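Local coordinates for protein MDM10 isoform 1 (Saccharomyces cerevisiae, PDB 7BTX) that helps form the complex that tethers the endoplasmic reticulum to mitochondria and takes part in late assembly steps of the outer-membrane TOM translocase, at residues L418-S421 with T426-L429; D26-S31 with T266-W271; A235-G240 with P246-T251; Q7-F12 with M168-S173; K428-G433 with L439-T444. All blocks are in the same frame, centred on the assembly; numbering follows the deposited sequence.

Contact 1. Residues L418-S421 with T426-L429; sequences LSTS and TLKL
S419 and K428 form the central hydrogen-bonded pair of an antiparallel beta hairpin. The S419 N to K428 O bond is 3.0 Å long and lies in the carbonyl plane. The return bond, from K428 N to S419 O, is weak at 3.3 Å. A second weak bond runs from S421 N to T426 O toward the turn. The CA of L418 also makes a CH···O contact with K428 O.

The side chains of S419 and K428 share one face of the sheet. K428 bends at chi2 (145°) and chi3 (66°), and its methylene chain curls past the serine hydroxyl. S419 OG lies 3.4 Å from K428 CD. The amine continues beyond the serine. It bonds to the carbonyl oxygens of F37 and L35 and makes a cation-pi contact with the F37 ring.

The other face carries L418, T420, L427 and L429. L418 and L427 run side by side, with CD2 of L418 4.2 Å from CD1 of L427. The same L427 CD1 meets T420 OG1 at 3.4 Å.

The two strands are neighbours in the barrel wall. L418 bonds through its backbone to C311, and L427 bonds to L446 of strand 439-447.

Contact 2. Residues D26-S31 with T266-W271; sequences DITATS and TLTLSW
T28 and T268 touch through their methyl groups, CG2 against CG2. The contact lies inside a mitochondrial beta-barrel. Segment 26-31 belongs to the N-terminal part of the chain, and segment 266-271 runs along the wall. The threonine pair is the packed part, though even here the CA atoms of T28 and T268 stay 7.3 Å apart. It lies next to T251 and T281 of the adjacent wall strands, since T268 touches both. I27 adds its carbonyl oxygen on this side, and its side chain rests on T251 and R253. No hydrogen bond joins the two segments.

Away from this point the fit is loose. T30 and T266 face each other across the segments without touching, and each touches S283 instead. L267 and L269 lie on the exposed outer side of the wall strand.

In T268 the methyl is placed opposite the backbone N, while OG1 (chi1 -49°) lies beside that N. The methyl therefore leads toward T28, and T268 OG1 stays 5.3 Å from T28 CG2. T268 CG2 itself is 3.8 Å from T28 CG2 and 4.3 Å from I27 O.

Contact 3. Residues A235-G240 with P246-T251; sequences AEFWLG and PGCSTT
E236 turns its CG between its own backbone N and carbonyl carbon (chi1 79°), and the chain then runs out extended beside S249. Across the strands C248 holds SG opposite its backbone N (chi1 -174°), which brings the sulfur to the F237 ring.

On the face of E236 and S249, the carboxylate end lies alongside the serine methylene, with E236 OE2 3.6 Å from S249 CB. E236 CG is almost as near. The carboxyl carbon of E236 also sits at the edge of the W238 ring, in its plane. S249 OG does not serve this glutamate. It bonds to Y24 OH and to the carbonyl oxygen of W271. E236 packs on Y24 and on a basic side chain of another protein chain. With the carboxylate lost to an alanine, the S249 methylene would probably be uncovered and the other chain's basic group would lose a nearby negative charge.

On the opposite face C248 SG stands 4.5 Å from the centre of the F237 ring. It approaches obliquely, in a sulfur-aromatic contact.

The backbones form an antiparallel hairpin of the barrel wall. The G247 N to W238 O bond is 2.8 Å, and W238 N to G247 O is 3.2 Å. Both donors lie above the carbonyl plane. The S249 N to E236 O bond is weak.

The chemistry is two-sided. F237, L239 and P246 are exposed and apolar, consistent with a membrane-facing surface. The other face mixes polar E236 and S249 with the W238 indole, and both E236 and W238 meet another protein chain.

Contact 4. Residues Q7-F12 with M168-S173; sequences QVLRAF and MLKGVS
L9 reaches from the N-terminal helix to the strand wall and touches M168 and K170 with its two methyl branches. Its CG stands opposite the backbone N (chi1 167°), which carries the fork out from the helix toward the strand. CD1 of L9 meets the M168 sulfur SD at 3.6 Å and the terminal methyl CE of M168 at 4.1 Å. CD2 of L9 lies 3.8 Å from K170 NZ. Both partners cross the leucine side chain at about a right angle.

M168 is almost straight as far as its sulfur and then bends at chi3 (46°). The bend turns CE aside, so the leucine methyl meets both SD and CE.

K170 has another shape. Its chain is extended beyond CG and puts the amine beside the leucine. This meeting of a methyl with a nitrogen is not a hydrogen bond. The lysine also touches M5 and D6 of the same helix. D6 could plausibly balance its charge.

M168 and K170 are two residues apart, so both side chains leave the strand on the same face. That face looks into the barrel. The backbones stay well apart, with L9 CA 10.0 Å from M168 CA, and side chains alone bridge the gap. All three residues are buried.

Helix 5-16 lies inside the barrel, as the N-terminal helix does in VDAC porins. L9 and M168 also touch I158 of strand 152-162, and M168 packs on Y13 of the helix. On its other edge strand 165-174 bonds to strand 179-189.

Contact 5. Residues K428-G433 with L439-T444; sequences KLLWEG and LISAGT
L429 N bonds to T444 O (2.8 Å), W431 N to A442 O (2.6 Å) and G433 N to I440 O (2.7 Å) in an antiparallel hairpin whose short strand axes run at 169°.

W431 lies on the face that also carries L429, I440, A442 and T444. Its CG is set opposite the backbone N (chi1 177°), and the indole swings over G433, whose N lies 3.9 Å above the ring plane. CG2 of I440 meets the ring at its edge, 3.9 Å from W431 CZ3. Further along, CD1 of L429 lies beside CG2 of T444.

The other face is mixed. L430 CD1 lies 3.8 Å from the CA of G443, which has no side chain. S441 OG gives a weak bond to E432 OE2 at 3.5 Å. Were E432 shortened to an alanine, S441 OG would probably lose its carboxylate partner and a gap would open beside it.

Strand 413-420 flanks the hairpin, where L430 and E432 bond through their backbones to K417 and V415. The W431 ring meets that of W416. On the far side the backbones of L439 and G443 bond to those of Q490 and G486.

Contacts 1 and 5 hold the same element. Strand 426-434 pairs with 413-420 in contact 1 and with 439-447 in contact 5, and K428 and L429 belong to both. Contact 5 has more short backbone bonds and is partly buried, whereas contact 1 lies at the surface near a turn. Contact 3 is a third hairpin, also at the surface, with centres about 35 Å from contact 5 and beyond the chain's centre from it. Contacts 2 and 4 are buried. They join the N-terminal region to the wall by side-chain packing without hydrogen bonds. Contacts 2 and 3 touch, because strands 245-258 and 263-269 are neighbours in one sheet.

Contact 1. Residues L418-S421 with T426-L429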
# COMPACT_ATOMS: atom_id res chain seq x y z
N LEU D 418 -23.19 18.76 18.68
CA LEU D 418 -23.84 18.94 17.39
C LEU D 418 -23.34 20.22 16.72
O LEU D 418 -22.90 21.16 17.38
CB LEU D 418 -25.36 19.01 17.56
CG LEU D 418 -26.18 17.73 17.74
CD1 LEU D 418 -26.09 17.17 19.16
CD2 LEU D 418 -27.62 17.99 17.36
N SER D 419 -23.41 20.25 15.39
CA SER D 419 -23.12 21.48 14.65
C SER D 419 -23.79 21.50 13.29
O SER D 419 -23.30 20.90 12.33
CB SER D 419 -21.62 21.68 14.46
OG SER D 419 -21.09 20.78 13.52
N THR D 420 -24.89 22.24 13.17
CA THR D 420 -25.64 22.30 11.93
C THR D 420 -25.15 23.44 11.05
O THR D 420 -24.99 24.57 11.52
CB THR D 420 -27.12 22.50 12.24
OG1 THR D 420 -27.56 21.50 13.16
CG2 THR D 420 -27.96 22.40 10.98
N SER D 421 -24.90 23.15 9.78
CA SER D 421 -24.67 24.21 8.81
C SER D 421 -25.88 24.34 7.90
O SER D 421 -26.74 23.46 7.90
CB SER D 421 -23.41 23.93 7.98
OG SER D 421 -23.21 24.94 7.01
N THR D 426 -25.43 20.37 6.40
CA THR D 426 -24.87 19.22 7.08
C THR D 426 -25.34 19.19 8.53
O THR D 426 -25.99 20.12 9.01
CB THR D 426 -23.34 19.21 7.03
OG1 THR D 426 -22.84 20.42 7.61
CG2 THR D 426 -22.85 19.11 5.60
N LEU D 427 -25.00 18.10 9.21
CA LEU D 427 -25.28 17.97 10.64
C LEU D 427 -24.21 17.04 11.20
O LEU D 427 -24.30 15.82 11.03
CB LEU D 427 -26.69 17.44 10.88
CG LEU D 427 -27.06 17.04 12.31
CD1 LEU D 427 -26.94 18.20 13.25
CD2 LEU D 427 -28.46 16.47 12.36
N LYS D 428 -23.20 17.61 11.83
CA LYS D 428 -22.17 16.81 12.46
C LYS D 428 -22.57 16.48 13.88
O LYS D 428 -23.02 17.34 14.63
CB LYS D 428 -20.84 17.56 12.46
CG LYS D 428 -20.28 17.82 11.08
CD LYS D 428 -19.56 19.14 11.02
CE LYS D 428 -18.33 19.14 11.89
NZ LYS D 428 -17.61 20.44 11.81
N LEU D 429 -22.41 15.22 14.25
CA LEU D 429 -22.59 14.77 15.62
C LEU D 429 -21.29 14.16 16.11
O LEU D 429 -20.54 13.58 15.32
CB LEU D 429 -23.72 13.75 15.75
CG LEU D 429 -25.13 14.17 15.33
CD1 LEU D 429 -25.45 13.67 13.94
CD2 LEU D 429 -26.13 13.64 16.33

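Contact 2. Residues D26-S31 with T266-W271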
# COMPACT_ATOMS: atom_id res chain seq x y z
N ASP D 26 -7.53 33.50 20.08
CA ASP D 26 -8.54 32.94 20.96
C ASP D 26 -9.70 33.91 21.12
O ASP D 26 -10.43 33.86 22.11
CB ASP D 26 -7.96 32.60 22.33
CG ASP D 26 -6.95 31.48 22.26
OD1 ASP D 26 -5.74 31.75 22.41
OD2 ASP D 26 -7.36 30.31 22.08
N ILE D 27 -9.86 34.82 20.16
CA ILE D 27 -10.94 35.80 20.20
C ILE D 27 -12.20 35.15 19.65
O ILE D 27 -13.29 35.31 20.21
CB ILE D 27 -10.53 37.10 19.47
CG1 ILE D 27 -11.67 38.11 19.44
CG2 ILE D 27 -9.95 36.83 18.08
CD1 ILE D 27 -11.19 39.53 19.35
N THR D 28 -12.06 34.39 18.57
CA THR D 28 -13.09 33.44 18.15
C THR D 28 -12.58 32.07 18.53
O THR D 28 -12.01 31.36 17.71
CB THR D 28 -13.32 33.52 16.64
OG1 THR D 28 -12.08 33.37 15.96
CG2 THR D 28 -13.94 34.85 16.26
N ALA D 29 -12.77 31.68 19.79
CA ALA D 29 -12.32 30.37 20.21
C ALA D 29 -13.52 29.51 20.54
O ALA D 29 -13.53 28.30 20.29
CB ALA D 29 -11.39 30.48 21.42
N THR D 30 -14.56 30.15 21.09
CA THR D 30 -15.79 29.44 21.38
C THR D 30 -16.57 29.17 20.10
O THR D 30 -17.34 28.20 20.04
CB THR D 30 -16.61 30.25 22.38
OG1 THR D 30 -15.74 30.71 23.42
CG2 THR D 30 -17.65 29.38 23.04
N SER D 31 -16.37 29.97 19.06
CA SER D 31 -16.94 29.72 17.75
C SER D 31 -16.14 28.74 16.91
O SER D 31 -16.54 28.45 15.78
CB SER D 31 -17.07 31.03 16.97
OG SER D 31 -17.15 30.80 15.58
N THR D 266 -21.24 35.87 24.50
CA THR D 266 -20.09 36.33 23.74
C THR D 266 -20.51 36.72 22.33
O THR D 266 -20.60 35.86 21.45
CB THR D 266 -18.99 35.26 23.69
OG1 THR D 266 -18.69 34.81 25.01
CG2 THR D 266 -17.73 35.82 23.07
N LEU D 267 -20.78 37.99 22.11
CA LEU D 267 -21.08 38.47 20.77
C LEU D 267 -19.80 38.92 20.09
O LEU D 267 -18.99 39.64 20.68
CB LEU D 267 -22.09 39.61 20.82
CG LEU D 267 -23.56 39.28 21.09
CD1 LEU D 267 -23.86 39.17 22.57
CD2 LEU D 267 -24.46 40.31 20.43
N THR D 268 -19.60 38.49 18.84
CA THR D 268 -18.30 38.61 18.19
C THR D 268 -18.45 39.08 16.74
O THR D 268 -18.61 38.29 15.82
CB THR D 268 -17.54 37.29 18.26
OG1 THR D 268 -17.57 36.79 19.60
CG2 THR D 268 -16.11 37.48 17.85
N LEU D 269 -18.37 40.39 16.53
CA LEU D 269 -18.40 40.95 15.18
C LEU D 269 -17.02 40.88 14.54
O LEU D 269 -16.10 41.57 14.98
CB LEU D 269 -18.86 42.41 15.21
CG LEU D 269 -20.33 42.82 15.16
CD1 LEU D 269 -20.97 42.35 13.86
CD2 LEU D 269 -21.12 42.33 16.37
N SER D 270 -16.86 40.08 13.50
CA SER D 270 -15.59 40.04 12.79
C SER D 270 -15.67 40.86 11.51
O SER D 270 -16.71 41.44 11.18
CB SER D 270 -15.20 38.60 12.49
OG SER D 270 -14.29 38.54 11.41
N TRP D 271 -14.56 40.92 10.78
CA TRP D 271 -14.45 41.68 9.55
C TRP D 271 -13.22 41.20 8.81
O TRP D 271 -12.34 40.55 9.39
CB TRP D 271 -14.36 43.19 9.82
CG TRP D 271 -14.72 44.05 8.65
CD1 TRP D 271 -15.47 43.70 7.58
CD2 TRP D 271 -14.35 45.42 8.44
NE1 TRP D 271 -15.59 44.75 6.71
CE2 TRP D 271 -14.91 45.82 7.22
CE3 TRP D 271 -13.59 46.33 9.17
CZ2 TRP D 271 -14.73 47.10 6.71
CZ3 TRP D 271 -13.42 47.61 8.66
CH2 TRP D 271 -13.99 47.98 7.44

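Contact 3. Residues A235-G240 with P246-T251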
# COMPACT_ATOMS: atom_id res chain seq x y z
N ALA D 235 -7.12 43.44 16.02
CA ALA D 235 -6.78 43.60 14.61
C ALA D 235 -5.59 42.71 14.28
O ALA D 235 -4.89 42.22 15.17
CB ALA D 235 -6.49 45.07 14.31
N GLU D 236 -5.34 42.48 13.00
CA GLU D 236 -4.15 41.76 12.57
C GLU D 236 -3.74 42.28 11.20
O GLU D 236 -4.58 42.78 10.46
CB GLU D 236 -4.37 40.25 12.55
CG GLU D 236 -5.11 39.72 11.35
CD GLU D 236 -5.51 38.27 11.51
OE1 GLU D 236 -5.27 37.70 12.59
OE2 GLU D 236 -6.05 37.71 10.54
N PHE D 237 -2.45 42.21 10.90
CA PHE D 237 -1.90 42.84 9.69
C PHE D 237 -0.77 41.97 9.15
O PHE D 237 0.36 42.07 9.62
CB PHE D 237 -1.39 44.25 9.98
CG PHE D 237 -2.43 45.17 10.55
CD1 PHE D 237 -3.35 45.80 9.73
CD2 PHE D 237 -2.50 45.40 11.91
CE1 PHE D 237 -4.30 46.64 10.25
CE2 PHE D 237 -3.45 46.24 12.44
CZ PHE D 237 -4.36 46.86 11.61
N TRP D 238 -1.07 41.15 8.16
CA TRP D 238 -0.06 40.28 7.56
C TRP D 238 0.43 40.87 6.25
O TRP D 238 -0.29 41.59 5.56
CB TRP D 238 -0.62 38.88 7.35
CG TRP D 238 -1.21 38.33 8.58
CD1 TRP D 238 -2.51 38.35 8.94
CD2 TRP D 238 -0.51 37.69 9.64
NE1 TRP D 238 -2.67 37.75 10.15
CE2 TRP D 238 -1.45 37.34 10.61
CE3 TRP D 238 0.83 37.37 9.86
CZ2 TRP D 238 -1.11 36.68 11.78
CZ3 TRP D 238 1.18 36.74 11.02
CH2 TRP D 238 0.21 36.39 11.96
N LEU D 239 1.67 40.55 5.88
CA LEU D 239 2.20 40.96 4.58
C LEU D 239 3.33 40.03 4.16
O LEU D 239 4.45 40.14 4.67
CB LEU D 239 2.69 42.42 4.63
CG LEU D 239 2.86 43.21 3.33
CD1 LEU D 239 2.56 44.66 3.60
CD2 LEU D 239 4.24 43.08 2.72
N GLY D 240 3.06 39.12 3.23
CA GLY D 240 4.09 38.22 2.75
C GLY D 240 5.06 38.88 1.80
O GLY D 240 4.68 39.23 0.68
N PRO D 246 -1.09 41.37 1.03
CA PRO D 246 -1.35 41.74 2.42
C PRO D 246 -2.57 41.00 2.96
O PRO D 246 -3.33 40.40 2.20
CB PRO D 246 -1.61 43.25 2.34
CG PRO D 246 -2.22 43.43 1.00
CD PRO D 246 -1.70 42.33 0.09
N GLY D 247 -2.72 41.01 4.28
CA GLY D 247 -3.94 40.59 4.92
C GLY D 247 -4.32 41.52 6.05
O GLY D 247 -3.52 42.32 6.55
N CYS D 248 -5.58 41.42 6.46
CA CYS D 248 -6.07 42.21 7.58
C CYS D 248 -7.28 41.54 8.19
O CYS D 248 -7.87 40.63 7.59
CB CYS D 248 -6.43 43.63 7.14
SG CYS D 248 -6.88 44.73 8.49
N SER D 249 -7.66 41.97 9.39
CA SER D 249 -8.87 41.52 10.06
C SER D 249 -9.19 42.54 11.14
O SER D 249 -8.38 43.42 11.44
CB SER D 249 -8.71 40.12 10.66
OG SER D 249 -9.89 39.73 11.34
N THR D 250 -10.38 42.43 11.71
CA THR D 250 -10.83 43.27 12.81
C THR D 250 -11.95 42.54 13.53
O THR D 250 -12.93 42.15 12.90
CB THR D 250 -11.32 44.63 12.32
OG1 THR D 250 -10.26 45.35 11.68
CG2 THR D 250 -11.84 45.45 13.48
N THR D 251 -11.82 42.33 14.83
CA THR D 251 -12.79 41.54 15.56
C THR D 251 -13.21 42.31 16.82
O THR D 251 -12.45 43.12 17.35
CB THR D 251 -12.19 40.17 15.85
OG1 THR D 251 -11.50 39.70 14.68
CG2 THR D 251 -13.27 39.16 16.18

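Contact 4. Residues Q7-F12 with M168-S173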
# COMPACT_ATOMS: atom_id res chain seq x y z
N GLN D 7 -1.24 21.98 22.62
CA GLN D 7 -1.64 21.71 23.99
C GLN D 7 -0.44 21.62 24.92
O GLN D 7 -0.60 21.72 26.14
CB GLN D 7 -2.48 20.44 24.08
CG GLN D 7 -1.94 19.24 23.32
CD GLN D 7 -2.97 18.13 23.21
OE1 GLN D 7 -3.93 18.07 23.97
NE2 GLN D 7 -2.77 17.24 22.24
N VAL D 8 0.76 21.42 24.37
CA VAL D 8 1.98 21.73 25.11
C VAL D 8 2.07 23.23 25.34
O VAL D 8 2.41 23.69 26.43
CB VAL D 8 3.21 21.20 24.35
CG1 VAL D 8 4.49 21.70 24.97
CG2 VAL D 8 3.23 19.70 24.35
N LEU D 9 1.72 24.01 24.32
CA LEU D 9 1.82 25.47 24.38
C LEU D 9 0.82 26.05 25.36
O LEU D 9 1.15 26.96 26.13
CB LEU D 9 1.60 26.04 22.98
CG LEU D 9 1.38 27.53 22.84
CD1 LEU D 9 2.68 28.19 23.08
CD2 LEU D 9 0.86 27.86 21.47
N ARG D 10 -0.41 25.54 25.36
CA ARG D 10 -1.41 26.05 26.29
C ARG D 10 -1.15 25.58 27.71
O ARG D 10 -1.63 26.20 28.66
CB ARG D 10 -2.81 25.65 25.83
N ALA D 11 -0.41 24.48 27.88
CA ALA D 11 -0.07 24.03 29.23
C ALA D 11 1.04 24.88 29.82
O ALA D 11 1.13 25.02 31.05
CB ALA D 11 0.33 22.56 29.21
N PHE D 12 1.90 25.44 28.97
CA PHE D 12 2.94 26.34 29.45
C PHE D 12 2.38 27.72 29.76
O PHE D 12 2.89 28.43 30.63
CB PHE D 12 4.05 26.44 28.41
CG PHE D 12 5.26 27.18 28.89
CD1 PHE D 12 6.07 26.65 29.87
CD2 PHE D 12 5.58 28.41 28.34
CE1 PHE D 12 7.17 27.33 30.30
CE2 PHE D 12 6.69 29.09 28.78
CZ PHE D 12 7.49 28.55 29.75
N MET D 168 8.99 33.07 20.98
CA MET D 168 8.58 31.74 20.58
C MET D 168 9.15 31.41 19.22
O MET D 168 9.14 32.24 18.32
CB MET D 168 7.07 31.61 20.53
CG MET D 168 6.42 31.21 21.82
SD MET D 168 4.72 30.73 21.50
CE MET D 168 4.95 29.69 20.07
N LEU D 169 9.64 30.19 19.07
CA LEU D 169 10.04 29.63 17.79
C LEU D 169 9.18 28.42 17.50
O LEU D 169 8.73 27.73 18.41
CB LEU D 169 11.52 29.24 17.79
CG LEU D 169 12.52 30.27 17.31
CD1 LEU D 169 13.86 30.02 17.94
CD2 LEU D 169 12.64 30.19 15.81
N LYS D 170 8.95 28.16 16.21
CA LYS D 170 8.10 27.04 15.82
C LYS D 170 8.58 26.54 14.46
O LYS D 170 8.21 27.10 13.42
CB LYS D 170 6.64 27.44 15.77
CG LYS D 170 5.82 27.05 16.97
CD LYS D 170 4.47 27.72 16.91
CE LYS D 170 3.48 27.09 17.85
NZ LYS D 170 2.22 27.88 17.94
N GLY D 171 9.39 25.50 14.47
CA GLY D 171 9.85 24.88 13.25
C GLY D 171 9.05 23.65 12.89
O GLY D 171 8.57 22.91 13.75
N VAL D 172 8.89 23.44 11.59
CA VAL D 172 8.25 22.26 11.03
C VAL D 172 9.04 21.87 9.79
O VAL D 172 9.26 22.69 8.91
CB VAL D 172 6.77 22.51 10.69
CG1 VAL D 172 6.27 21.50 9.68
CG2 VAL D 172 5.89 22.44 11.92
N SER D 173 9.50 20.61 9.73
CA SER D 173 10.41 20.16 8.67
C SER D 173 9.93 18.82 8.11
O SER D 173 10.16 17.77 8.70
CB SER D 173 11.83 20.07 9.22
OG SER D 173 12.72 19.57 8.24

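Contact 5. Residues K428-G433 with L439-T444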
# COMPACT_ATOMS: atom_id res chain seq x y z
N LYS D 428 -23.20 17.61 11.83
CA LYS D 428 -22.17 16.81 12.46
C LYS D 428 -22.57 16.48 13.88
O LYS D 428 -23.02 17.34 14.63
CB LYS D 428 -20.84 17.56 12.46
CG LYS D 428 -20.28 17.82 11.08
CD LYS D 428 -19.56 19.14 11.02
CE LYS D 428 -18.33 19.14 11.89
NZ LYS D 428 -17.61 20.44 11.81
N LEU D 429 -22.41 15.22 14.25
CA LEU D 429 -22.59 14.77 15.62
C LEU D 429 -21.29 14.16 16.11
O LEU D 429 -20.54 13.58 15.32
CB LEU D 429 -23.72 13.75 15.75
CG LEU D 429 -25.13 14.17 15.33
CD1 LEU D 429 -25.45 13.67 13.94
CD2 LEU D 429 -26.13 13.64 16.33
N LEU D 430 -21.02 14.28 17.40
CA LEU D 430 -19.79 13.76 17.95
C LEU D 430 -19.98 13.46 19.42
O LEU D 430 -20.42 14.33 20.18
CB LEU D 430 -18.63 14.76 17.77
CG LEU D 430 -17.25 14.29 18.21
CD1 LEU D 430 -16.65 13.33 17.21
CD2 LEU D 430 -16.33 15.46 18.42
N TRP D 431 -19.66 12.25 19.83
CA TRP D 431 -19.61 11.88 21.23
C TRP D 431 -18.16 11.64 21.62
O TRP D 431 -17.38 11.13 20.82
CB TRP D 431 -20.45 10.63 21.50
CG TRP D 431 -20.37 10.17 22.91
CD1 TRP D 431 -20.95 10.76 23.98
CD2 TRP D 431 -19.66 9.04 23.40
NE1 TRP D 431 -20.65 10.06 25.12
CE2 TRP D 431 -19.86 9.00 24.79
CE3 TRP D 431 -18.88 8.05 22.80
CZ2 TRP D 431 -19.30 8.01 25.59
CZ3 TRP D 431 -18.32 7.08 23.60
CH2 TRP D 431 -18.54 7.06 24.98
N GLU D 432 -17.80 12.05 22.83
CA GLU D 432 -16.47 11.79 23.37
C GLU D 432 -16.60 11.33 24.81
O GLU D 432 -17.23 12.00 25.62
CB GLU D 432 -15.59 13.04 23.32
CG GLU D 432 -15.06 13.36 21.94
CD GLU D 432 -13.66 13.92 21.99
OE1 GLU D 432 -13.10 14.02 23.10
OE2 GLU D 432 -13.12 14.25 20.91
N GLY D 433 -16.00 10.19 25.12
CA GLY D 433 -16.08 9.67 26.47
C GLY D 433 -14.73 9.43 27.09
O GLY D 433 -13.95 8.60 26.61
N LEU D 439 -10.08 7.01 26.07
CA LEU D 439 -10.83 8.09 25.44
C LEU D 439 -11.44 7.55 24.16
O LEU D 439 -10.72 7.33 23.18
CB LEU D 439 -9.92 9.28 25.17
CG LEU D 439 -10.51 10.63 24.73
CD1 LEU D 439 -9.68 11.73 25.33
CD2 LEU D 439 -10.54 10.78 23.22
N ILE D 440 -12.75 7.36 24.15
CA ILE D 440 -13.48 6.91 22.97
C ILE D 440 -14.15 8.12 22.35
O ILE D 440 -14.67 8.98 23.06
CB ILE D 440 -14.51 5.82 23.36
CG1 ILE D 440 -13.81 4.68 24.08
CG2 ILE D 440 -15.18 5.24 22.13
CD1 ILE D 440 -14.76 3.71 24.72
N SER D 441 -14.14 8.20 21.01
CA SER D 441 -14.67 9.36 20.29
C SER D 441 -15.41 8.89 19.04
O SER D 441 -14.82 8.76 17.97
CB SER D 441 -13.54 10.32 19.94
OG SER D 441 -14.00 11.38 19.14
N ALA D 442 -16.71 8.68 19.18
CA ALA D 442 -17.56 8.30 18.06
C ALA D 442 -18.22 9.54 17.46
O ALA D 442 -18.64 10.43 18.20
CB ALA D 442 -18.64 7.31 18.50
N GLY D 443 -18.30 9.59 16.14
CA GLY D 443 -18.88 10.75 15.50
C GLY D 443 -19.29 10.54 14.06
O GLY D 443 -18.60 9.85 13.31
N THR D 444 -20.40 11.14 13.65
CA THR D 444 -20.92 11.00 12.30
C THR D 444 -21.27 12.37 11.73
O THR D 444 -21.32 13.37 12.44
CB THR D 444 -22.16 10.10 12.26
OG1 THR D 444 -22.56 9.92 10.90
CG2 THR D 444 -23.29 10.72 13.03